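PDB 6YP6: NanS-p from Escherichia phage vB_EcoP_24B, which probably serves as a carbohydrate-binding part of a conserved carbohydrate esterase encoded by a Shiga toxin-encoding bacteriophage. Local coordinates for residues L45-G50 and V196-R201; G70-C75 and T154-F159; A85-M90 and A203-L208. All coordinates share one frame; numbering follows the deposited sequence. Where two conformers were deposited one is given.

How the contacts relate
The chain forms a sandwich of two antiparallel beta sheets. Contacts 1 and 3 lie at one end of it, with centres about 8 Å apart. Each links a segment from one sheet to a segment from the other. They are joined by a hydrogen bond, Asp-198 OD2 to Thr-204 OG1 at 2.7 Å. A second bond runs from Leu-45 N to Val-207 O at 2.8 Å. Contact 2 lies on the other side of the chain's centre, about 24 Å from contact 1 and 21 Å from contact 3, centre to centre. It pairs two strands of one sheet. It meets contact 3 in the core, where Cys-75 SG lies 4.0 Å from Met-90 CE.

Contact 1: residues L45-G50 and V196-R201; sequences LTKEAG and VTDITR
Lys-47 reaches across to Asp-198 and the turn after it. Its CB faces 196-201, and a chi1 of 49° sets CG over the backbone between N and C, sending the chain towards Asp-198. CG lies 3.5 Å from Asp-198 OD2. CD runs past the same oxygen, and a bend at chi2 brings CE to 3.3 Å from Asp-198 OD2. A last bend turns NZ back to form, in one of its two deposited conformers, a salt bridge with Asp-198 OD2 at 3.0 Å. The ammonium meets it on the syn side, 30° out of the carboxylate plane. NZ also makes a weak hydrogen bond to Arg-201 O and bonds to Gly-202 O. Each segment takes in the end of a strand, 41-46 or 193-197, and the loop after it, so the contact ties loops at the beta-sandwich end. Thr-197 starts its loop with an ST turn, OG1 accepting from Ile-199 N at 3.0 Å. Asp-198 is buried and shared: OD1 bonds to Ser-53 and Trp-54 N, OD2 also to Thr-204. At the exposed end Gly-50 N donates to Arg-201 O at 2.8 Å. Arg-201 NH1 returns a bond to Gly-50 O at 3.0 Å, in the guanidinium plane.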
# COMPACT_ATOMS: atom_id res chain seq x y z
N LEU A 45 2.06 -10.52 -9.40
CA LEU A 45 1.78 -11.18 -8.13
C LEU A 45 0.46 -11.92 -8.24
O LEU A 45 -0.58 -11.34 -8.55
CB LEU A 45 1.74 -10.16 -7.00
CG LEU A 45 3.00 -9.28 -6.89
CD1 LEU A 45 2.81 -8.26 -5.79
CD2 LEU A 45 4.24 -10.07 -6.65
N THR A 46 0.53 -13.23 -8.00
CA THR A 46 -0.61 -14.12 -8.06
C THR A 46 -0.49 -15.13 -6.93
O THR A 46 0.52 -15.20 -6.22
CB THR A 46 -0.65 -14.90 -9.39
OG1 THR A 46 0.55 -15.69 -9.53
CG2 THR A 46 -0.81 -13.97 -10.58
N LYS A 47 -1.53 -15.93 -6.77
CA LYS A 47 -1.50 -17.07 -5.86
C LYS A 47 -2.52 -18.10 -6.35
O LYS A 47 -3.35 -17.82 -7.22
CB LYS A 47 -1.72 -16.65 -4.40
CG LYS A 47 -2.92 -15.73 -4.13
CD LYS A 47 -4.23 -16.50 -4.06
CE LYS A 47 -5.42 -15.57 -3.80
NZ LYS A 47 -5.54 -15.15 -2.39
N GLU A 48 -2.46 -19.29 -5.76
CA GLU A 48 -3.46 -20.31 -6.03
C GLU A 48 -4.67 -20.04 -5.14
O GLU A 48 -4.55 -20.04 -3.91
CB GLU A 48 -2.89 -21.70 -5.75
CG GLU A 48 -1.77 -22.13 -6.68
CD GLU A 48 -2.20 -22.23 -8.14
OE1 GLU A 48 -3.42 -22.35 -8.39
OE2 GLU A 48 -1.32 -22.18 -9.02
N ALA A 49 -5.83 -19.79 -5.75
CA ALA A 49 -7.02 -19.47 -4.97
C ALA A 49 -7.30 -20.57 -3.94
O ALA A 49 -7.22 -21.76 -4.24
CB ALA A 49 -8.23 -19.31 -5.89
N GLY A 50 -7.65 -20.15 -2.73
CA GLY A 50 -7.79 -21.07 -1.62
C GLY A 50 -6.53 -21.29 -0.82
O GLY A 50 -6.61 -21.68 0.35
N VAL A 196 2.62 -5.68 2.37
CA VAL A 196 1.79 -5.55 1.18
C VAL A 196 1.22 -6.93 0.91
O VAL A 196 1.96 -7.91 0.87
CB VAL A 196 2.62 -5.05 -0.02
CG1 VAL A 196 1.70 -4.74 -1.18
CG2 VAL A 196 3.44 -3.83 0.37
N THR A 197 -0.10 -7.03 0.78
CA THR A 197 -0.73 -8.35 0.73
C THR A 197 -2.02 -8.30 -0.06
O THR A 197 -2.67 -7.27 -0.11
CB THR A 197 -1.01 -8.84 2.17
OG1 THR A 197 -1.66 -10.11 2.14
CG2 THR A 197 -1.90 -7.87 2.95
N ASP A 198 -2.41 -9.44 -0.64
CA ASP A 198 -3.74 -9.53 -1.24
C ASP A 198 -4.82 -9.98 -0.25
O ASP A 198 -5.95 -10.23 -0.68
CB ASP A 198 -3.76 -10.36 -2.53
CG ASP A 198 -3.64 -11.85 -2.30
OD1 ASP A 198 -3.02 -12.25 -1.30
OD2 ASP A 198 -4.19 -12.62 -3.14
N ILE A 199 -4.50 -10.02 1.05
CA ILE A 199 -5.48 -10.00 2.14
C ILE A 199 -6.10 -11.37 2.42
O ILE A 199 -6.07 -11.85 3.56
CB ILE A 199 -6.59 -8.96 1.89
CG1 ILE A 199 -6.02 -7.55 1.64
CG2 ILE A 199 -7.56 -8.93 3.08
CD1 ILE A 199 -7.05 -6.57 1.10
N THR A 200 -6.70 -11.97 1.41
CA THR A 200 -7.59 -13.11 1.57
C THR A 200 -7.06 -14.31 0.81
O THR A 200 -6.34 -14.18 -0.18
CB THR A 200 -8.99 -12.71 1.06
OG1 THR A 200 -9.87 -13.82 1.19
CG2 THR A 200 -8.98 -12.28 -0.41
N ARG A 201 -7.43 -15.51 1.29
CA ARG A 201 -7.13 -16.72 0.53
C ARG A 201 -8.02 -16.86 -0.70
O ARG A 201 -7.67 -17.59 -1.63
CB ARG A 201 -7.30 -17.95 1.42
CG ARG A 201 -6.25 -18.07 2.49
CD ARG A 201 -6.59 -19.20 3.45
NE ARG A 201 -5.43 -19.63 4.22
CZ ARG A 201 -4.62 -20.62 3.87
NH1 ARG A 201 -4.84 -21.31 2.76
NH2 ARG A 201 -3.59 -20.93 4.64

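Contact 2: residues G70-C75 and T154-F159; sequences GGQIRC and TLAFRF
Strands 71-75 and 154-159 run antiparallel, their axes 4.5 Å apart at closest and 165° between directions, with six backbone hydrogen bonds. These join the hydrogen-bonded pairs Gly-71 with Phe-159, Ile-73 with Phe-157 and Cys-75 with Leu-155. The non-hydrogen-bonded pairs between them bring CA-H groups to carbonyls, as at Ala-156 CA and Ile-73 O, 3.1 Å apart. One face carries Ile-73, Cys-75, Leu-155, Phe-157 and Phe-159. Ile-73 CD1 touches Phe-159 CE1 at 3.8 Å, the side chains crossing at a slant. Ile-73 and Phe-157 meet nearer the backbone, CB to CB at 4.4 Å. This face lines the core of the beta-sandwich: Phe-157 stacks on Phe-117 of the other sheet, and Ile-73 touches Trp-94 there. On the more polar other face Gln-72 and Arg-158 lie side by side, pointing the same way. CG of Arg-158 stands anti to its N (chi1 -171°), which sets its chain alongside the amide, with Gln-72 NE2 3.5 Å from Arg-158 CD. Amide and guanidinium planes are 28° apart. A water in the guanidinium plane accepts from Arg-158 NH1 at 3.0 Å and, weakly, from NE2 in one of the two conformers of Gln-72. Arg-158 NH1 also salt-bridges Asp-175.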
# COMPACT_ATOMS: atom_id res chain seq x y z
N GLY A 70 7.95 14.83 6.83
CA GLY A 70 7.07 14.59 5.71
C GLY A 70 7.72 13.69 4.68
O GLY A 70 8.91 13.36 4.76
N GLY A 71 6.92 13.29 3.70
CA GLY A 71 7.37 12.36 2.67
C GLY A 71 6.16 11.68 2.07
O GLY A 71 5.05 12.20 2.12
N GLN A 72 6.39 10.50 1.49
CA GLN A 72 5.30 9.79 0.83
C GLN A 72 5.50 8.28 0.91
O GLN A 72 6.63 7.78 0.97
CB GLN A 72 5.19 10.17 -0.65
CG GLN A 72 4.93 11.63 -0.93
CD GLN A 72 4.43 11.84 -2.34
OE1 GLN A 72 4.75 11.08 -3.25
NE2 GLN A 72 3.60 12.85 -2.52
N ILE A 73 4.38 7.57 0.92
CA ILE A 73 4.30 6.14 0.64
C ILE A 73 3.69 6.04 -0.76
O ILE A 73 2.65 6.65 -1.01
CB ILE A 73 3.38 5.43 1.65
CG1 ILE A 73 3.81 5.69 3.10
CG2 ILE A 73 3.27 3.94 1.33
CD1 ILE A 73 2.81 5.21 4.13
N ARG A 74 4.34 5.31 -1.68
CA ARG A 74 3.87 5.31 -3.06
C ARG A 74 3.96 3.93 -3.70
O ARG A 74 4.79 3.09 -3.33
CB ARG A 74 4.61 6.33 -3.94
CG ARG A 74 6.10 6.18 -3.98
CD ARG A 74 6.68 7.11 -5.02
NE ARG A 74 8.14 7.11 -5.06
CZ ARG A 74 8.87 6.28 -5.80
NH1 ARG A 74 8.31 5.34 -6.54
NH2 ARG A 74 10.19 6.38 -5.78
N CYS A 75 3.10 3.72 -4.69
CA CYS A 75 3.11 2.51 -5.49
C CYS A 75 2.56 2.80 -6.87
O CYS A 75 1.56 3.50 -7.01
CB CYS A 75 2.24 1.44 -4.81
SG CYS A 75 2.07 -0.14 -5.70
N THR A 154 -1.12 5.15 -10.36
CA THR A 154 -0.24 5.49 -9.27
C THR A 154 -1.06 5.87 -8.04
O THR A 154 -2.15 6.45 -8.15
CB THR A 154 0.72 6.64 -9.63
OG1 THR A 154 -0.02 7.82 -9.94
CG2 THR A 154 1.58 6.25 -10.82
N LEU A 155 -0.51 5.54 -6.88
CA LEU A 155 -1.14 5.87 -5.61
C LEU A 155 -0.05 6.33 -4.67
O LEU A 155 0.98 5.67 -4.55
CB LEU A 155 -1.85 4.63 -5.04
CG LEU A 155 -2.51 4.80 -3.68
CD1 LEU A 155 -3.60 5.86 -3.72
CD2 LEU A 155 -3.10 3.46 -3.21
N ALA A 156 -0.26 7.44 -3.99
CA ALA A 156 0.67 7.90 -2.97
C ALA A 156 -0.12 8.43 -1.79
O ALA A 156 -1.29 8.83 -1.92
CB ALA A 156 1.64 8.95 -3.50
N PHE A 157 0.54 8.43 -0.64
CA PHE A 157 0.02 9.00 0.60
C PHE A 157 1.08 9.97 1.08
O PHE A 157 2.18 9.56 1.45
CB PHE A 157 -0.25 7.90 1.61
CG PHE A 157 -1.27 6.93 1.12
CD1 PHE A 157 -2.62 7.20 1.28
CD2 PHE A 157 -0.90 5.79 0.43
CE1 PHE A 157 -3.58 6.33 0.79
CE2 PHE A 157 -1.85 4.91 -0.04
CZ PHE A 157 -3.20 5.19 0.13
N ARG A 158 0.77 11.26 1.02
CA ARG A 158 1.72 12.33 1.31
C ARG A 158 1.55 12.82 2.74
O ARG A 158 0.45 13.21 3.16
CB ARG A 158 1.55 13.50 0.33
CG ARG A 158 2.65 14.54 0.45
CD ARG A 158 2.57 15.63 -0.63
NE ARG A 158 1.35 16.42 -0.48
CZ ARG A 158 0.35 16.48 -1.36
NH1 ARG A 158 0.40 15.84 -2.53
NH2 ARG A 158 -0.72 17.20 -1.05
N PHE A 159 2.66 12.80 3.49
CA PHE A 159 2.77 13.29 4.85
C PHE A 159 3.39 14.68 4.82
O PHE A 159 4.36 14.92 4.09
CB PHE A 159 3.64 12.34 5.68
CG PHE A 159 2.99 11.00 5.99
CD1 PHE A 159 2.82 10.04 4.99
CD2 PHE A 159 2.56 10.70 7.26
CE1 PHE A 159 2.21 8.83 5.26
CE2 PHE A 159 1.97 9.48 7.55
CZ PHE A 159 1.80 8.55 6.55
O HOH W 1 2.62 14.64 -4.06

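Contact 3: residues A85-M90 and A203-L208; sequences ANQYVM and ATYPVL
Gln-87 and Tyr-205 make the ring contact here. The Gln-87 chain is extended, CG opposite the backbone N (chi1 -172°), and crosses the tyrosine at a slant. OE1 ends over one face of the ring, near its centre, 3.4 Å from Tyr-205 CD1. The amide plane is turned 69° from the ring plane. Gln-87 CG makes an off-centre CH-pi contact, 4.2 Å from the Tyr-205 ring centroid. The hydroxyl fixes the far end of the ring, bonding to Thr-121 and Ala-84 N. One backbone bond crosses: Tyr-205 N donates to Tyr-88 O at 3.1 Å. That oxygen also lies close to Thr-204 CB. Segment 85-90 runs into strand 88-95 of one sheet, while 203-208 leads into strand 207-216 of the facing sheet. Val-89 and Met-90 both face Ile-119 in a classic beta bulge. A water bridges the two backbones beside the bulge, 2.7 Å from Val-89 O and 2.6 Å from Tyr-205 O. Its approach to Thr-204 OG1 is long and weak, and it has more acceptors in reach than protons. Thr-204 OG1 has its main partner in Asp-198. The apolar contacts lie between the sheets. Val-89 CG2 touches Tyr-205 CD2 at 3.6 Å. The other branch of Val-89, CG1, meets Val-207 CG2 at 3.8 Å, the valines crossing at about a right angle. Met-90 CE approaches that same Val-207 CG2.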
# COMPACT_ATOMS: atom_id res chain seq x y z
N ALA A 85 -17.42 -7.50 -8.73
CA ALA A 85 -17.86 -6.66 -7.63
C ALA A 85 -17.24 -7.15 -6.32
O ALA A 85 -17.27 -8.34 -6.01
CB ALA A 85 -19.37 -6.72 -7.51
N ASN A 86 -16.69 -6.21 -5.55
CA ASN A 86 -16.21 -6.39 -4.18
C ASN A 86 -14.87 -7.10 -4.08
O ASN A 86 -14.38 -7.30 -2.96
CB ASN A 86 -17.29 -7.03 -3.31
CG ASN A 86 -18.62 -6.29 -3.43
OD1 ASN A 86 -18.65 -5.06 -3.41
ND2 ASN A 86 -19.70 -7.03 -3.62
N GLN A 87 -14.24 -7.42 -5.19
CA GLN A 87 -12.98 -8.16 -5.18
C GLN A 87 -11.80 -7.27 -4.83
O GLN A 87 -11.73 -6.10 -5.20
CB GLN A 87 -12.81 -8.81 -6.55
CG GLN A 87 -11.65 -9.77 -6.67
CD GLN A 87 -11.78 -10.58 -7.94
OE1 GLN A 87 -11.14 -10.27 -8.96
NE2 GLN A 87 -12.63 -11.56 -7.91
N TYR A 88 -10.87 -7.83 -4.05
CA TYR A 88 -9.69 -7.11 -3.61
C TYR A 88 -8.55 -7.18 -4.62
O TYR A 88 -8.39 -8.17 -5.33
CB TYR A 88 -9.16 -7.68 -2.28
CG TYR A 88 -10.14 -7.48 -1.14
CD1 TYR A 88 -10.37 -6.22 -0.59
CD2 TYR A 88 -10.87 -8.55 -0.64
CE1 TYR A 88 -11.28 -6.05 0.43
CE2 TYR A 88 -11.78 -8.40 0.37
CZ TYR A 88 -12.00 -7.15 0.90
OH TYR A 88 -12.93 -7.04 1.89
N VAL A 89 -7.72 -6.13 -4.59
CA VAL A 89 -6.40 -6.13 -5.21
C VAL A 89 -5.35 -6.36 -4.12
O VAL A 89 -4.72 -7.42 -4.08
CB VAL A 89 -6.12 -4.83 -6.00
CG1 VAL A 89 -4.76 -4.92 -6.67
CG2 VAL A 89 -7.21 -4.57 -7.03
N MET A 90 -5.14 -5.39 -3.24
CA MET A 90 -4.07 -5.49 -2.25
C MET A 90 -4.27 -4.44 -1.17
O MET A 90 -5.04 -3.49 -1.33
CB MET A 90 -2.71 -5.34 -2.92
CG MET A 90 -2.46 -3.98 -3.54
SD MET A 90 -0.98 -4.03 -4.53
CE MET A 90 -1.15 -2.51 -5.43
N ALA A 203 -10.07 -15.73 -4.19
CA ALA A 203 -9.53 -15.12 -5.40
C ALA A 203 -9.49 -13.60 -5.28
O ALA A 203 -10.46 -12.96 -4.85
CB ALA A 203 -10.38 -15.50 -6.61
N THR A 204 -8.37 -13.04 -5.72
CA THR A 204 -8.13 -11.60 -5.82
C THR A 204 -7.64 -11.31 -7.24
O THR A 204 -7.29 -12.21 -8.01
CB THR A 204 -7.08 -11.16 -4.79
OG1 THR A 204 -5.85 -11.84 -5.08
CG2 THR A 204 -7.55 -11.45 -3.38
N TYR A 205 -7.61 -10.03 -7.62
CA TYR A 205 -7.12 -9.69 -8.95
C TYR A 205 -5.61 -9.94 -9.03
O TYR A 205 -4.86 -9.47 -8.17
CB TYR A 205 -7.32 -8.21 -9.26
CG TYR A 205 -8.74 -7.74 -9.41
CD1 TYR A 205 -9.40 -7.84 -10.62
CD2 TYR A 205 -9.41 -7.12 -8.35
CE1 TYR A 205 -10.68 -7.37 -10.77
CE2 TYR A 205 -10.70 -6.65 -8.50
CZ TYR A 205 -11.33 -6.78 -9.72
OH TYR A 205 -12.62 -6.33 -9.92
N PRO A 206 -5.12 -10.59 -10.09
CA PRO A 206 -3.68 -10.53 -10.36
C PRO A 206 -3.27 -9.06 -10.47
O PRO A 206 -4.01 -8.23 -11.01
CB PRO A 206 -3.53 -11.28 -11.68
CG PRO A 206 -4.73 -12.17 -11.73
CD PRO A 206 -5.83 -11.36 -11.12
N VAL A 207 -2.08 -8.73 -9.96
CA VAL A 207 -1.60 -7.35 -9.98
C VAL A 207 -0.15 -7.32 -10.45
O VAL A 207 0.66 -8.18 -10.08
CB VAL A 207 -1.80 -6.66 -8.61
CG1 VAL A 207 -0.92 -7.26 -7.52
CG2 VAL A 207 -1.57 -5.14 -8.70
N LEU A 208 0.16 -6.30 -11.25
CA LEU A 208 1.52 -6.01 -11.67
C LEU A 208 2.00 -4.81 -10.87
O LEU A 208 1.32 -3.78 -10.81
CB LEU A 208 1.59 -5.69 -13.16
CG LEU A 208 1.74 -6.89 -14.09
CD1 LEU A 208 0.59 -7.84 -13.98
CD2 LEU A 208 1.91 -6.40 -15.52
O HOH W 2 -3.74 -9.23 -5.83